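Local coordinates for protein putative dioxygenase (Nostoc punctiforme, PDB 2PEB) that probably acts as a metal-dependent dioxygenase of the Dopa 4,5-dioxygenase family, inserting oxygen into a catechol-type substrate, and binds a zinc ion in this crystal, at residues D24-V29 and G42-K47; I49-K54 and E111-L116; D81-P86 and S93-Y98. One frame throughout, in Å; residues are numbered along the deposited sequence. Where two conformers were deposited one is given.

Contact 1 (D24-V29 and G42-K47); sequences DVAARV and GRWFDK
W44 bridges the space between an outermost strand of this chain's sheet and a helix by resting the far end of its indole against A26 and A27. The two segments belong to the first beta-alpha-beta unit of a ferredoxin-like fold: helix 23-36 connects strand 11-18 to strand 40-45, and strand 55-61 lies between those two in the sheet. The nearest alpha carbons, A27 CA and W44 CA, are 9.6 Å apart, so a long side chain on the strand and short ones on the helix suit this place. W44 CG lies anti to the backbone N (chi1 -168°), which carries the ring outward from the strand to the helix. CH2, at the rim of the six-membered ring, does most of the touching. A27 N meets this edge near the ring plane, 3.8 Å from W44 CH2, while the methyl carbons A26 CB and A27 CB pack at 4.1 and 4.0 Å from the same W44 CH2. Alanine fits both positions because its single methyl lets the indole come close to the helix backbone. The contact is small and entirely van der Waals in character. Much of the indole's remaining packing comes from the sheet, where the rings of F18 and Y57 meet it; the Y57 hydroxyl is also hydrogen-bonded to A26 O, a second tie between sheet and helix. L80 packs against A26, V25 and V29. At the pyrrole end the polar edge of the indole is used as well. D46, just beyond the strand, is held by a salt bridge from its OD1 to R23 NE, and W44 NE1 donates to that same D46 OD1 over 3.0 Å, bent to 139° at the hydrogen, in the indole plane but 52° out of the carboxylate plane.

Contact 2 (I49-K54 and E111-L116); sequences IGPHPK and EFLRQL
G50 and P51 form the corner of a type II' beta turn running from I49 to H52, and this corner is set against the first turn of the helix at F112. The turn is closed by H52 N bonding to I49 O at 2.9 Å, and its P51 CA stands 5.8 Å from F112 CA. In the helix, Q115 N reaches E111 O. G50 has a positive phi of 56°, readily adopted by glycine, whereas a beta carbon here would collide with P51 CD and press on the phenyl ring; P51 follows with the phi its own ring imposes. With chi1 at 176° the phenyl of F112 swings away from its own backbone N and reaches the turn. G50 CA lies over the centre of one ring face, 3.6 Å from the F112 centroid and 14° off its normal: a CH-pi contact, possible because glycine presents a bare methylene. The contact joins the loop between strands 40-45 and 55-61 of the ferredoxin-like sheet to the C-terminal helix 110-115, at the protein surface. P51 and F112 cross obliquely, with P51 CD 3.8 Å from F112 CD1. Farther round the same face of the pyrrolidine, P51 CB approaches L113 CG at 4.3 Å, so two consecutive helix residues receive the one proline. N109 ties the parts further, its backbone bonding to P51 and its OD1 accepting from F112 N. P51 CG also lies 3.5 Å above the H52 ring plane, toward its rim, while H52 ND1 is hydrogen-bonded to the Y17 hydroxyl and H52 NE2 to an unidentified bound molecule.

Contact 3 (D81-P86 and S93-Y98); sequences DILVHP and SDHAVY. With ZN (zinc ion), chain C.
H85, bonded through NE2 to the zinc ion at 2.2 Å, is covered on one ring face by H95. The two imidazoles are tilted 32° to each other with centroids 4.0 Å apart, each overlapping the other near its rim. H85 NE2 and H95 NE2 come within 3.4 Å without a hydrogen bond; the second hydrogen-bonds an unidentified bound molecule. H85 CG takes the hindered position between backbone N and carbonyl carbon (chi1 74°), folding the ring back until ND1 donates to P86 O at 2.8 Å, almost straight and in the ring plane, though ND1 stands well above the P86 carbonyl plane. This bond fixes the ring's rotation and aims NE2 at the metal. Outside it, D94 O presses on H85 CB at 3.2 Å, D94 CB lies 3.2 Å from P86 O, and P86 CG packs across Y98 CB at 3.5 Å; proline suits this strand end, having no N-H to satisfy. D94 O and Y98 O are buried without polar partners. D94 OD1 is hydrogen-bonded to the T88 hydroxyl, tying the helix to the residue after the strand, whereas H95 ND1 bonds back to A91 O in its own helix, steadying its ring over H85. An alanine in place of D94 would keep the beta carbon beside P86 O but would probably leave T88 OG1 without its mate and the helix less firmly tied to the strand end. H13 and H15, on the adjoining antiparallel strand, complete the protein's ligands in a three-histidine metal site on one face of the sheet, consistent with a metal-dependent dioxygenase.

How the contacts relate
Contact 1 comes first along the chain and contact 2 opens just after it, while contact 3 is nested inside the long loop that contact 2 closes. Contacts 1 and 3 both involve the five-stranded antiparallel sheet but lie on opposite sides of the chain's centre, with their own centres about 18 Å apart; contact 1 secures helix 23-36 to strand 40-45, outermost in this chain's sheet, and contact 3 seats helix 91-96 beside the metal. The centres of contacts 2 and 3 are about 13 Å apart, and the two touch where L113 CD1 packs on H95 CG at 3.5 Å. Helix 110-115 thus links the surface turn to the probable active site.

Contact 1 (D24-V29 and G42-K47)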
ATOM      1  N   ASP A  24      -3.522 -21.603   6.081  1.00 27.64           N
ATOM      2  CA  ASP A  24      -4.888 -21.820   5.620  1.00 30.26           C
ATOM      3  C   ASP A  24      -5.610 -20.526   5.282  1.00 27.62           C
ATOM      4  O   ASP A  24      -6.315 -20.456   4.283  1.00 28.62           O
ATOM      5  CB  ASP A  24      -5.692 -22.653   6.631  1.00 30.98           C
ATOM      6  CG  ASP A  24      -5.178 -24.082   6.762  1.00 37.44           C
ATOM      7  OD1 ASP A  24      -4.621 -24.643   5.776  1.00 47.11           O
ATOM      8  OD2 ASP A  24      -5.332 -24.655   7.863  1.00 51.24           O
ATOM      9  N   VAL A  25      -5.440 -19.484   6.088  1.00 27.67           N
ATOM     10  CA  VAL A  25      -5.921 -18.157   5.703  1.00 27.29           C
ATOM     11  C   VAL A  25      -5.304 -17.728   4.347  1.00 24.18           C
ATOM     12  O   VAL A  25      -5.961 -17.189   3.455  1.00 22.87           O
ATOM     13  CB  VAL A  25      -5.566 -17.085   6.797  1.00 28.09           C
ATOM     14  CG1 VAL A  25      -5.854 -15.683   6.293  1.00 29.98           C
ATOM     15  CG2 VAL A  25      -6.330 -17.394   8.084  1.00 31.45           C
ATOM     16  N   ALA A  26      -4.015 -17.953   4.202  1.00 23.13           N
ATOM     17  CA  ALA A  26      -3.318 -17.595   2.967  1.00 22.46           C
ATOM     18  C   ALA A  26      -3.950 -18.352   1.787  1.00 21.40           C
ATOM     19  O   ALA A  26      -4.084 -17.809   0.704  1.00 22.48           O
ATOM     20  CB  ALA A  26      -1.818 -17.957   3.092  1.00 23.69           C
ATOM     21  N   ALA A  27      -4.319 -19.613   2.013  1.00 21.74           N
ATOM     22  CA  ALA A  27      -4.903 -20.446   0.920  1.00 20.98           C
ATOM     23  C   ALA A  27      -6.249 -19.883   0.508  1.00 24.64           C
ATOM     24  O   ALA A  27      -6.594 -19.842  -0.670  1.00 22.78           O
ATOM     25  CB  ALA A  27      -5.031 -21.889   1.330  1.00 21.70           C
ATOM     26  N   ARG A  28      -7.010 -19.435   1.493  1.00 26.19           N
ATOM     27  CA  ARG A  28      -8.338 -18.847   1.239  0.50 26.94           C
ATOM     28  C   ARG A  28      -8.256 -17.516   0.503  1.00 26.03           C
ATOM     29  O   ARG A  28      -9.077 -17.201  -0.354  1.00 25.39           O
ATOM     30  CB  ARG A  28      -9.100 -18.677   2.554  0.50 27.10           C
ATOM     31  CG  ARG A  28      -9.357 -19.995   3.276  0.50 32.73           C
ATOM     32  CD  ARG A  28     -10.696 -20.000   3.995  0.50 39.39           C
ATOM     33  NE  ARG A  28     -10.821 -18.896   4.944  0.50 40.01           N
ATOM     34  CZ  ARG A  28     -10.367 -18.901   6.201  0.50 43.26           C
ATOM     35  NH1 ARG A  28      -9.724 -19.958   6.701  0.50 40.61           N
ATOM     36  NH2 ARG A  28     -10.546 -17.825   6.962  0.50 44.12           N
ATOM     37  N   VAL A  29      -7.273 -16.701   0.861  1.00 23.63           N
ATOM     38  CA  VAL A  29      -7.047 -15.433   0.206  1.00 24.79           C
ATOM     39  C   VAL A  29      -6.656 -15.719  -1.226  1.00 23.00           C
ATOM     40  O   VAL A  29      -7.054 -15.014  -2.162  1.00 24.00           O
ATOM     41  CB  VAL A  29      -5.951 -14.591   0.958  1.00 23.40           C
ATOM     42  CG1 VAL A  29      -5.461 -13.458   0.063  1.00 24.13           C
ATOM     43  CG2 VAL A  29      -6.502 -14.079   2.332  1.00 26.57           C
ATOM     44  N   GLY A  42       1.542 -17.595  -8.872  1.00 28.05           N
ATOM     45  CA  GLY A  42       2.796 -18.319  -8.900  1.00 29.47           C
ATOM     46  C   GLY A  42       2.838 -19.411  -7.863  1.00 29.04           C
ATOM     47  O   GLY A  42       1.859 -19.690  -7.151  1.00 30.12           O
ATOM     48  N   ARG A  43       4.005 -20.035  -7.740  1.00 30.62           N
ATOM     49  CA  ARG A  43       4.160 -21.192  -6.878  0.50 30.35           C
ATOM     50  C   ARG A  43       4.077 -20.808  -5.402  1.00 29.30           C
ATOM     51  O   ARG A  43       4.301 -19.654  -5.022  1.00 33.32           O
ATOM     52  CB  ARG A  43       5.492 -21.872  -7.166  0.50 31.80           C
ATOM     53  CG  ARG A  43       6.614 -20.884  -7.267  0.50 30.43           C
ATOM     54  N   TRP A  44       3.741 -21.786  -4.603  1.00 30.99           N
ATOM     55  CA  TRP A  44       3.655 -21.660  -3.205  1.00 29.37           C
ATOM     56  C   TRP A  44       5.063 -21.985  -2.670  1.00 28.83           C
ATOM     57  O   TRP A  44       5.612 -23.034  -2.965  1.00 27.99           O
ATOM     58  CB  TRP A  44       2.594 -22.651  -2.759  1.00 35.63           C
ATOM     59  CG  TRP A  44       2.167 -22.505  -1.428  1.00 40.07           C
ATOM     60  CD1 TRP A  44       2.860 -22.861  -0.320  1.00 39.47           C
ATOM     61  CD2 TRP A  44       0.917 -21.981  -0.977  1.00 31.97           C
ATOM     62  NE1 TRP A  44       2.124 -22.592   0.801  1.00 45.06           N
ATOM     63  CE2 TRP A  44       0.927 -22.047   0.425  1.00 41.81           C
ATOM     64  CE3 TRP A  44      -0.223 -21.505  -1.616  1.00 43.10           C
ATOM     65  CZ2 TRP A  44      -0.134 -21.604   1.197  1.00 40.13           C
ATOM     66  CZ3 TRP A  44      -1.271 -21.089  -0.845  1.00 38.65           C
ATOM     67  CH2 TRP A  44      -1.221 -21.130   0.539  1.00 34.58           C
ATOM     68  N   PHE A  45       5.664 -21.062  -1.929  1.00 25.14           N
ATOM     69  CA  PHE A  45       6.930 -21.337  -1.216  1.00 26.72           C
ATOM     70  C   PHE A  45       6.682 -21.405   0.284  1.00 26.30           C
ATOM     71  O   PHE A  45       6.427 -20.394   0.914  1.00 26.98           O
ATOM     72  CB  PHE A  45       7.945 -20.259  -1.541  1.00 28.36           C
ATOM     73  CG  PHE A  45       8.361 -20.244  -2.982  1.00 32.68           C
ATOM     74  CD1 PHE A  45       9.331 -21.129  -3.428  1.00 30.61           C
ATOM     75  CD2 PHE A  45       7.779 -19.372  -3.894  1.00 36.55           C
ATOM     76  CE1 PHE A  45       9.746 -21.142  -4.758  1.00 32.99           C
ATOM     77  CE2 PHE A  45       8.172 -19.390  -5.240  1.00 41.22           C
ATOM     78  CZ  PHE A  45       9.166 -20.277  -5.672  1.00 33.24           C
ATOM     79  N   ASP A  46       6.774 -22.591   0.876  1.00 28.73           N
ATOM     80  CA  ASP A  46       6.564 -22.712   2.315  1.00 30.59           C
ATOM     81  C   ASP A  46       7.721 -22.144   3.134  1.00 29.12           C
ATOM     82  O   ASP A  46       7.527 -21.740   4.286  1.00 33.16           O
ATOM     83  CB  ASP A  46       6.299 -24.168   2.701  1.00 31.35           C
ATOM     84  CG  ASP A  46       4.892 -24.590   2.379  1.00 40.30           C
ATOM     85  OD1 ASP A  46       3.941 -23.925   2.852  1.00 42.36           O
ATOM     86  OD2 ASP A  46       4.738 -25.582   1.639  1.00 54.24           O
ATOM     87  N   LYS A  47       8.888 -22.067   2.515  1.00 27.09           N
ATOM     88  CA  LYS A  47      10.099 -21.583   3.156  1.00 27.97           C
ATOM     89  C   LYS A  47      10.593 -20.285   2.510  1.00 27.57           C
ATOM     90  O   LYS A  47      10.309 -20.004   1.343  1.00 27.09           O
ATOM     91  CB  LYS A  47      11.187 -22.672   3.044  1.00 28.76           C
ATOM     92  CG  LYS A  47      10.923 -23.909   3.912  1.00 34.46           C
TER

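Contact 2 (I49-K54 and E111-L116)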
ATOM      1  N   ILE A  49      12.629 -17.828   0.314  1.00 29.12           N
ATOM      2  CA  ILE A  49      13.387 -17.952  -0.926  1.00 29.99           C
ATOM      3  C   ILE A  49      13.729 -16.553  -1.422  1.00 30.09           C
ATOM      4  O   ILE A  49      12.948 -15.604  -1.262  1.00 25.34           O
ATOM      5  CB  ILE A  49      12.604 -18.774  -1.996  1.00 30.33           C
ATOM      6  CG1 ILE A  49      13.509 -19.190  -3.168  1.00 33.18           C
ATOM      7  CG2 ILE A  49      11.393 -18.023  -2.509  1.00 28.26           C
ATOM      8  CD1 ILE A  49      14.268 -20.402  -2.881  1.00 37.01           C
ATOM      9  N   GLY A  50      14.929 -16.430  -1.984  1.00 31.51           N
ATOM     10  CA  GLY A  50      15.425 -15.179  -2.580  1.00 31.19           C
ATOM     11  C   GLY A  50      15.411 -13.993  -1.634  1.00 31.34           C
ATOM     12  O   GLY A  50      15.991 -14.040  -0.542  1.00 31.53           O
ATOM     13  N   PRO A  51      14.707 -12.915  -2.020  1.00 29.19           N
ATOM     14  CA  PRO A  51      14.655 -11.773  -1.119  1.00 29.55           C
ATOM     15  C   PRO A  51      13.735 -11.967   0.092  1.00 30.58           C
ATOM     16  O   PRO A  51      13.796 -11.165   1.033  1.00 30.84           O
ATOM     17  CB  PRO A  51      14.094 -10.667  -2.010  1.00 30.10           C
ATOM     18  CG  PRO A  51      13.228 -11.361  -2.928  1.00 30.01           C
ATOM     19  CD  PRO A  51      13.933 -12.655  -3.244  1.00 29.65           C
ATOM     20  N   HIS A  52      12.899 -13.008   0.061  1.00 28.67           N
ATOM     21  CA  HIS A  52      11.734 -13.146   0.976  1.00 27.56           C
ATOM     22  C   HIS A  52      12.075 -13.787   2.298  1.00 26.38           C
ATOM     23  O   HIS A  52      12.701 -14.865   2.329  1.00 26.19           O
ATOM     24  CB  HIS A  52      10.636 -13.947   0.311  1.00 26.39           C
ATOM     25  CG  HIS A  52      10.224 -13.346  -0.978  1.00 27.00           C
ATOM     26  ND1 HIS A  52       9.521 -12.160  -1.051  1.00 26.93           N
ATOM     27  CD2 HIS A  52      10.486 -13.715  -2.251  1.00 31.40           C
ATOM     28  CE1 HIS A  52       9.359 -11.835  -2.322  1.00 29.23           C
ATOM     29  NE2 HIS A  52       9.933 -12.762  -3.066  1.00 30.53           N
ATOM     30  N   PRO A  53      11.664 -13.133   3.410  1.00 24.77           N
ATOM     31  CA  PRO A  53      12.048 -13.646   4.713  1.00 23.64           C
ATOM     32  C   PRO A  53      11.084 -14.607   5.388  1.00 21.37           C
ATOM     33  O   PRO A  53      11.284 -14.951   6.557  1.00 24.79           O
ATOM     34  CB  PRO A  53      12.137 -12.361   5.540  1.00 25.35           C
ATOM     35  CG  PRO A  53      11.092 -11.569   5.059  1.00 22.95           C
ATOM     36  CD  PRO A  53      10.949 -11.848   3.575  1.00 26.60           C
ATOM     37  N   LYS A  54      10.069 -15.038   4.638  1.00 24.99           N
ATOM     38  CA  LYS A  54       9.001 -15.856   5.151  0.50 25.70           C
ATOM     39  C   LYS A  54       8.406 -16.597   3.943  1.00 23.82           C
ATOM     40  O   LYS A  54       8.543 -16.141   2.826  1.00 26.13           O
ATOM     41  CB  LYS A  54       7.969 -14.935   5.828  0.50 25.94           C
ATOM     42  CG  LYS A  54       6.968 -15.635   6.686  0.50 26.95           C
ATOM     43  CD  LYS A  54       6.050 -14.650   7.438  0.50 29.70           C
ATOM     44  CE  LYS A  54       6.715 -14.027   8.668  0.50 30.69           C
ATOM     45  NZ  LYS A  54       5.701 -13.485   9.634  0.50 24.48           N
ATOM     46  N   GLU A 111      19.878  -6.963  -1.102  1.00 24.50           N
ATOM     47  CA  GLU A 111      21.149  -7.292  -1.664  1.00 23.34           C
ATOM     48  C   GLU A 111      21.068  -8.500  -2.578  1.00 24.49           C
ATOM     49  O   GLU A 111      21.859  -8.600  -3.536  1.00 26.27           O
ATOM     50  CB  GLU A 111      22.185  -7.516  -0.568  1.00 24.78           C
ATOM     51  CG  GLU A 111      23.608  -7.520  -1.084  1.00 28.26           C
ATOM     52  CD  GLU A 111      23.982  -6.218  -1.788  1.00 28.06           C
ATOM     53  OE1 GLU A 111      23.381  -5.163  -1.454  1.00 37.51           O
ATOM     54  OE2 GLU A 111      24.878  -6.263  -2.658  1.00 43.44           O
ATOM     55  N   PHE A 112      20.155  -9.423  -2.280  1.00 23.71           N
ATOM     56  CA  PHE A 112      19.952 -10.599  -3.143  1.00 25.11           C
ATOM     57  C   PHE A 112      19.603 -10.151  -4.560  1.00 26.14           C
ATOM     58  O   PHE A 112      20.074 -10.729  -5.533  1.00 26.20           O
ATOM     59  CB  PHE A 112      18.857 -11.522  -2.581  1.00 26.06           C
ATOM     60  CG  PHE A 112      18.526 -12.698  -3.479  1.00 28.38           C
ATOM     61  CD1 PHE A 112      17.501 -12.610  -4.412  1.00 25.88           C
ATOM     62  CD2 PHE A 112      19.247 -13.875  -3.386  1.00 26.68           C
ATOM     63  CE1 PHE A 112      17.195 -13.675  -5.250  1.00 25.63           C
ATOM     64  CE2 PHE A 112      18.940 -14.961  -4.208  1.00 33.29           C
ATOM     65  CZ  PHE A 112      17.911 -14.848  -5.149  1.00 28.37           C
ATOM     66  N   LEU A 113      18.763  -9.122  -4.643  1.00 25.81           N
ATOM     67  CA  LEU A 113      18.373  -8.559  -5.912  1.00 29.64           C
ATOM     68  C   LEU A 113      19.531  -7.766  -6.551  1.00 31.52           C
ATOM     69  O   LEU A 113      19.756  -7.880  -7.744  1.00 32.42           O
ATOM     70  CB  LEU A 113      17.117  -7.692  -5.745  1.00 27.51           C
ATOM     71  CG  LEU A 113      15.906  -8.402  -5.161  1.00 29.59           C
ATOM     72  CD1 LEU A 113      14.867  -7.368  -4.832  1.00 22.08           C
ATOM     73  CD2 LEU A 113      15.382  -9.448  -6.142  1.00 28.32           C
ATOM     74  N   ARG A 114      20.275  -6.987  -5.777  1.00 33.58           N
ATOM     75  CA  ARG A 114      21.425  -6.296  -6.353  1.00 36.26           C
ATOM     76  C   ARG A 114      22.391  -7.293  -6.984  1.00 39.08           C
ATOM     77  O   ARG A 114      22.847  -7.082  -8.098  1.00 40.01           O
ATOM     78  CB  ARG A 114      22.170  -5.471  -5.315  1.00 36.57           C
ATOM     79  CG  ARG A 114      21.398  -4.308  -4.763  1.00 40.38           C
ATOM     80  CD  ARG A 114      22.312  -3.386  -3.981  1.00 39.07           C
ATOM     81  NE  ARG A 114      21.655  -2.921  -2.772  1.00 37.94           N
ATOM     82  CZ  ARG A 114      20.971  -1.788  -2.663  1.00 52.65           C
ATOM     83  NH1 ARG A 114      20.844  -0.961  -3.704  1.00 58.34           N
ATOM     84  NH2 ARG A 114      20.413  -1.478  -1.493  1.00 53.30           N
ATOM     85  N   GLN A 115      22.689  -8.378  -6.266  1.00 42.08           N
ATOM     86  CA  GLN A 115      23.573  -9.442  -6.762  1.00 43.95           C
ATOM     87  C   GLN A 115      23.110 -10.001  -8.113  1.00 45.17           C
ATOM     88  O   GLN A 115      23.937 -10.369  -8.942  1.00 45.15           O
ATOM     89  CB  GLN A 115      23.681 -10.579  -5.729  1.00 43.77           C
ATOM     90  CG  GLN A 115      24.525 -11.782  -6.180  1.00 47.68           C
ATOM     91  N   LEU A 116      21.800 -10.068  -8.336  1.00 47.92           N
ATOM     92  CA  LEU A 116      21.281 -10.495  -9.641  1.00 50.88           C
ATOM     93  C   LEU A 116      21.876  -9.647 -10.790  1.00 53.01           C
ATOM     94  O   LEU A 116      21.871 -10.090 -11.939  1.00 52.36           O
ATOM     95  CB  LEU A 116      19.739 -10.492  -9.688  1.00 52.33           C
ATOM     96  CG  LEU A 116      18.928 -11.696  -9.160  1.00 52.92           C
ATOM     97  CD1 LEU A 116      19.441 -13.013  -9.719  1.00 53.97           C
ATOM     98  CD2 LEU A 116      18.886 -11.766  -7.648  1.00 54.80           C
TER

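Contact 3 (D81-P86 and S93-Y98)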
ATOM      1  N   ASP A  81       0.457 -10.351   6.098  1.00 23.68           N
ATOM      2  CA  ASP A  81       1.295  -9.262   5.600  1.00 27.41           C
ATOM      3  C   ASP A  81       1.520  -9.485   4.115  1.00 26.65           C
ATOM      4  O   ASP A  81       1.789 -10.638   3.686  1.00 26.02           O
ATOM      5  CB  ASP A  81       2.630  -9.218   6.336  1.00 27.91           C
ATOM      6  CG  ASP A  81       2.452  -9.111   7.847  1.00 29.83           C
ATOM      7  OD1 ASP A  81       1.591  -8.303   8.273  1.00 29.15           O
ATOM      8  OD2 ASP A  81       3.134  -9.831   8.624  1.00 30.30           O
ATOM      9  N   ILE A  82       1.414  -8.408   3.343  1.00 22.48           N
ATOM     10  CA  ILE A  82       1.423  -8.465   1.899  1.00 23.66           C
ATOM     11  C   ILE A  82       2.214  -7.300   1.344  1.00 26.11           C
ATOM     12  O   ILE A  82       1.950  -6.140   1.593  1.00 25.36           O
ATOM     13  CB  ILE A  82      -0.018  -8.465   1.302  1.00 23.19           C
ATOM     14  CG1 ILE A  82      -0.823  -9.631   1.819  1.00 25.07           C
ATOM     15  CG2 ILE A  82      -0.027  -8.567  -0.182  1.00 23.96           C
ATOM     16  CD1 ILE A  82      -2.242  -9.579   1.372  1.00 27.88           C
ATOM     17  N   LEU A  83       3.268  -7.652   0.636  1.00 26.69           N
ATOM     18  CA  LEU A  83       3.991  -6.751  -0.196  1.00 25.33           C
ATOM     19  C   LEU A  83       3.388  -6.610  -1.579  1.00 26.38           C
ATOM     20  O   LEU A  83       3.129  -7.603  -2.268  1.00 26.40           O
ATOM     21  CB  LEU A  83       5.402  -7.290  -0.361  1.00 26.08           C
ATOM     22  CG  LEU A  83       6.309  -6.525  -1.323  1.00 25.44           C
ATOM     23  CD1 LEU A  83       6.671  -5.154  -0.733  1.00 26.02           C
ATOM     24  CD2 LEU A  83       7.615  -7.301  -1.620  1.00 27.84           C
ATOM     25  N   VAL A  84       3.155  -5.391  -2.015  1.00 26.09           N
ATOM     26  CA  VAL A  84       2.817  -5.133  -3.403  1.00 23.69           C
ATOM     27  C   VAL A  84       3.885  -4.236  -4.055  1.00 23.12           C
ATOM     28  O   VAL A  84       4.218  -3.206  -3.544  1.00 23.01           O
ATOM     29  CB  VAL A  84       1.418  -4.495  -3.596  1.00 26.80           C
ATOM     30  CG1 VAL A  84       1.133  -4.243  -5.126  1.00 24.36           C
ATOM     31  CG2 VAL A  84       0.309  -5.361  -2.918  1.00 26.58           C
ATOM     32  N   HIS A  85       4.437  -4.676  -5.174  1.00 26.87           N
ATOM     33  CA  HIS A  85       5.480  -3.941  -5.844  1.00 28.80           C
ATOM     34  C   HIS A  85       5.165  -3.859  -7.322  1.00 26.84           C
ATOM     35  O   HIS A  85       4.523  -4.736  -7.879  1.00 25.26           O
ATOM     36  CB  HIS A  85       6.901  -4.482  -5.538  1.00 27.82           C
ATOM     37  CG  HIS A  85       7.249  -5.772  -6.214  1.00 27.53           C
ATOM     38  ND1 HIS A  85       7.560  -5.835  -7.551  1.00 26.09           N
ATOM     39  CD2 HIS A  85       7.374  -7.041  -5.743  1.00 26.48           C
ATOM     40  CE1 HIS A  85       7.805  -7.097  -7.891  1.00 26.81           C
ATOM     41  NE2 HIS A  85       7.714  -7.848  -6.810  1.00 29.33           N
ATOM     42  N   PRO A  86       5.581  -2.763  -7.944  1.00 22.75           N
ATOM     43  CA  PRO A  86       5.461  -2.611  -9.375  1.00 22.65           C
ATOM     44  C   PRO A  86       6.559  -3.353 -10.073  1.00 24.06           C
ATOM     45  O   PRO A  86       7.509  -3.821  -9.426  1.00 25.73           O
ATOM     46  CB  PRO A  86       5.613  -1.112  -9.565  1.00 20.83           C
ATOM     47  CG  PRO A  86       6.537  -0.728  -8.464  1.00 24.23           C
ATOM     48  CD  PRO A  86       6.230  -1.565  -7.338  1.00 24.99           C
ATOM     49  N   SER A  93      14.864  -1.196  -6.940  1.00 21.02           N
ATOM     50  CA  SER A  93      13.942  -0.097  -6.611  1.00 23.17           C
ATOM     51  C   SER A  93      12.495  -0.581  -6.515  1.00 24.44           C
ATOM     52  O   SER A  93      11.756  -0.158  -5.609  1.00 23.25           O
ATOM     53  CB  SER A  93      14.101   1.082  -7.566  1.00 23.27           C
ATOM     54  OG  SER A  93      15.450   1.493  -7.643  1.00 27.75           O
ATOM     55  N   ASP A  94      12.076  -1.488  -7.394  1.00 22.55           N
ATOM     56  CA  ASP A  94      10.713  -1.989  -7.337  1.00 24.06           C
ATOM     57  C   ASP A  94      10.370  -2.599  -5.965  1.00 24.19           C
ATOM     58  O   ASP A  94       9.286  -2.420  -5.474  1.00 25.20           O
ATOM     59  CB  ASP A  94      10.432  -3.029  -8.434  1.00 23.11           C
ATOM     60  CG  ASP A  94      10.376  -2.408  -9.818  1.00 24.42           C
ATOM     61  OD1 ASP A  94      10.090  -1.203  -9.894  1.00 24.89           O
ATOM     62  OD2 ASP A  94      10.564  -3.124 -10.833  1.00 24.88           O
ATOM     63  N   HIS A  95      11.276  -3.372  -5.399  1.00 23.13           N
ATOM     64  CA  HIS A  95      11.028  -3.975  -4.093  1.00 22.40           C
ATOM     65  C   HIS A  95      11.310  -3.034  -2.907  1.00 26.21           C
ATOM     66  O   HIS A  95      10.600  -3.064  -1.925  1.00 29.91           O
ATOM     67  CB  HIS A  95      11.918  -5.181  -3.942  1.00 23.28           C
ATOM     68  CG  HIS A  95      11.528  -6.321  -4.808  1.00 24.60           C
ATOM     69  ND1 HIS A  95      11.715  -6.323  -6.176  1.00 25.23           N
ATOM     70  CD2 HIS A  95      10.971  -7.509  -4.502  1.00 26.48           C
ATOM     71  CE1 HIS A  95      11.294  -7.477  -6.672  1.00 29.47           C
ATOM     72  NE2 HIS A  95      10.845  -8.214  -5.670  1.00 29.44           N
ATOM     73  N   ALA A  96      12.360  -2.223  -2.998  1.00 24.51           N
ATOM     74  CA  ALA A  96      12.789  -1.458  -1.855  1.00 27.28           C
ATOM     75  C   ALA A  96      12.155  -0.064  -1.703  1.00 28.40           C
ATOM     76  O   ALA A  96      12.013   0.425  -0.576  1.00 30.14           O
ATOM     77  CB  ALA A  96      14.316  -1.362  -1.843  1.00 27.93           C
ATOM     78  N   VAL A  97      11.861   0.586  -2.824  1.00 27.13           N
ATOM     79  CA  VAL A  97      11.520   1.997  -2.851  1.00 24.76           C
ATOM     80  C   VAL A  97      10.078   2.192  -3.332  1.00 24.98           C
ATOM     81  O   VAL A  97       9.327   3.015  -2.781  1.00 24.59           O
ATOM     82  CB  VAL A  97      12.494   2.783  -3.768  1.00 25.74           C
ATOM     83  CG1 VAL A  97      12.185   4.242  -3.776  1.00 24.10           C
ATOM     84  CG2 VAL A  97      13.973   2.569  -3.332  1.00 26.27           C
ATOM     85  N   TYR A  98       9.679   1.432  -4.356  1.00 20.61           N
ATOM     86  CA  TYR A  98       8.447   1.702  -5.043  1.00 21.56           C
ATOM     87  C   TYR A  98       7.321   0.850  -4.518  1.00 22.34           C
ATOM     88  O   TYR A  98       6.250   0.874  -5.110  1.00 25.29           O
ATOM     89  CB  TYR A  98       8.561   1.491  -6.574  1.00 23.85           C
ATOM     90  CG  TYR A  98       9.614   2.284  -7.288  1.00 25.71           C
ATOM     91  CD1 TYR A  98       9.980   3.564  -6.864  1.00 20.28           C
ATOM     92  CD2 TYR A  98      10.226   1.768  -8.412  1.00 23.62           C
ATOM     93  CE1 TYR A  98      10.905   4.297  -7.551  1.00 20.78           C
ATOM     94  CE2 TYR A  98      11.158   2.488  -9.104  1.00 23.00           C
ATOM     95  CZ  TYR A  98      11.514   3.737  -8.644  1.00 24.83           C
ATOM     96  OH  TYR A  98      12.445   4.426  -9.322  1.00 26.08           O
TER
HETATM   97 ZN    ZN C 200       7.474 -10.012  -7.046  0.50 14.28          ZN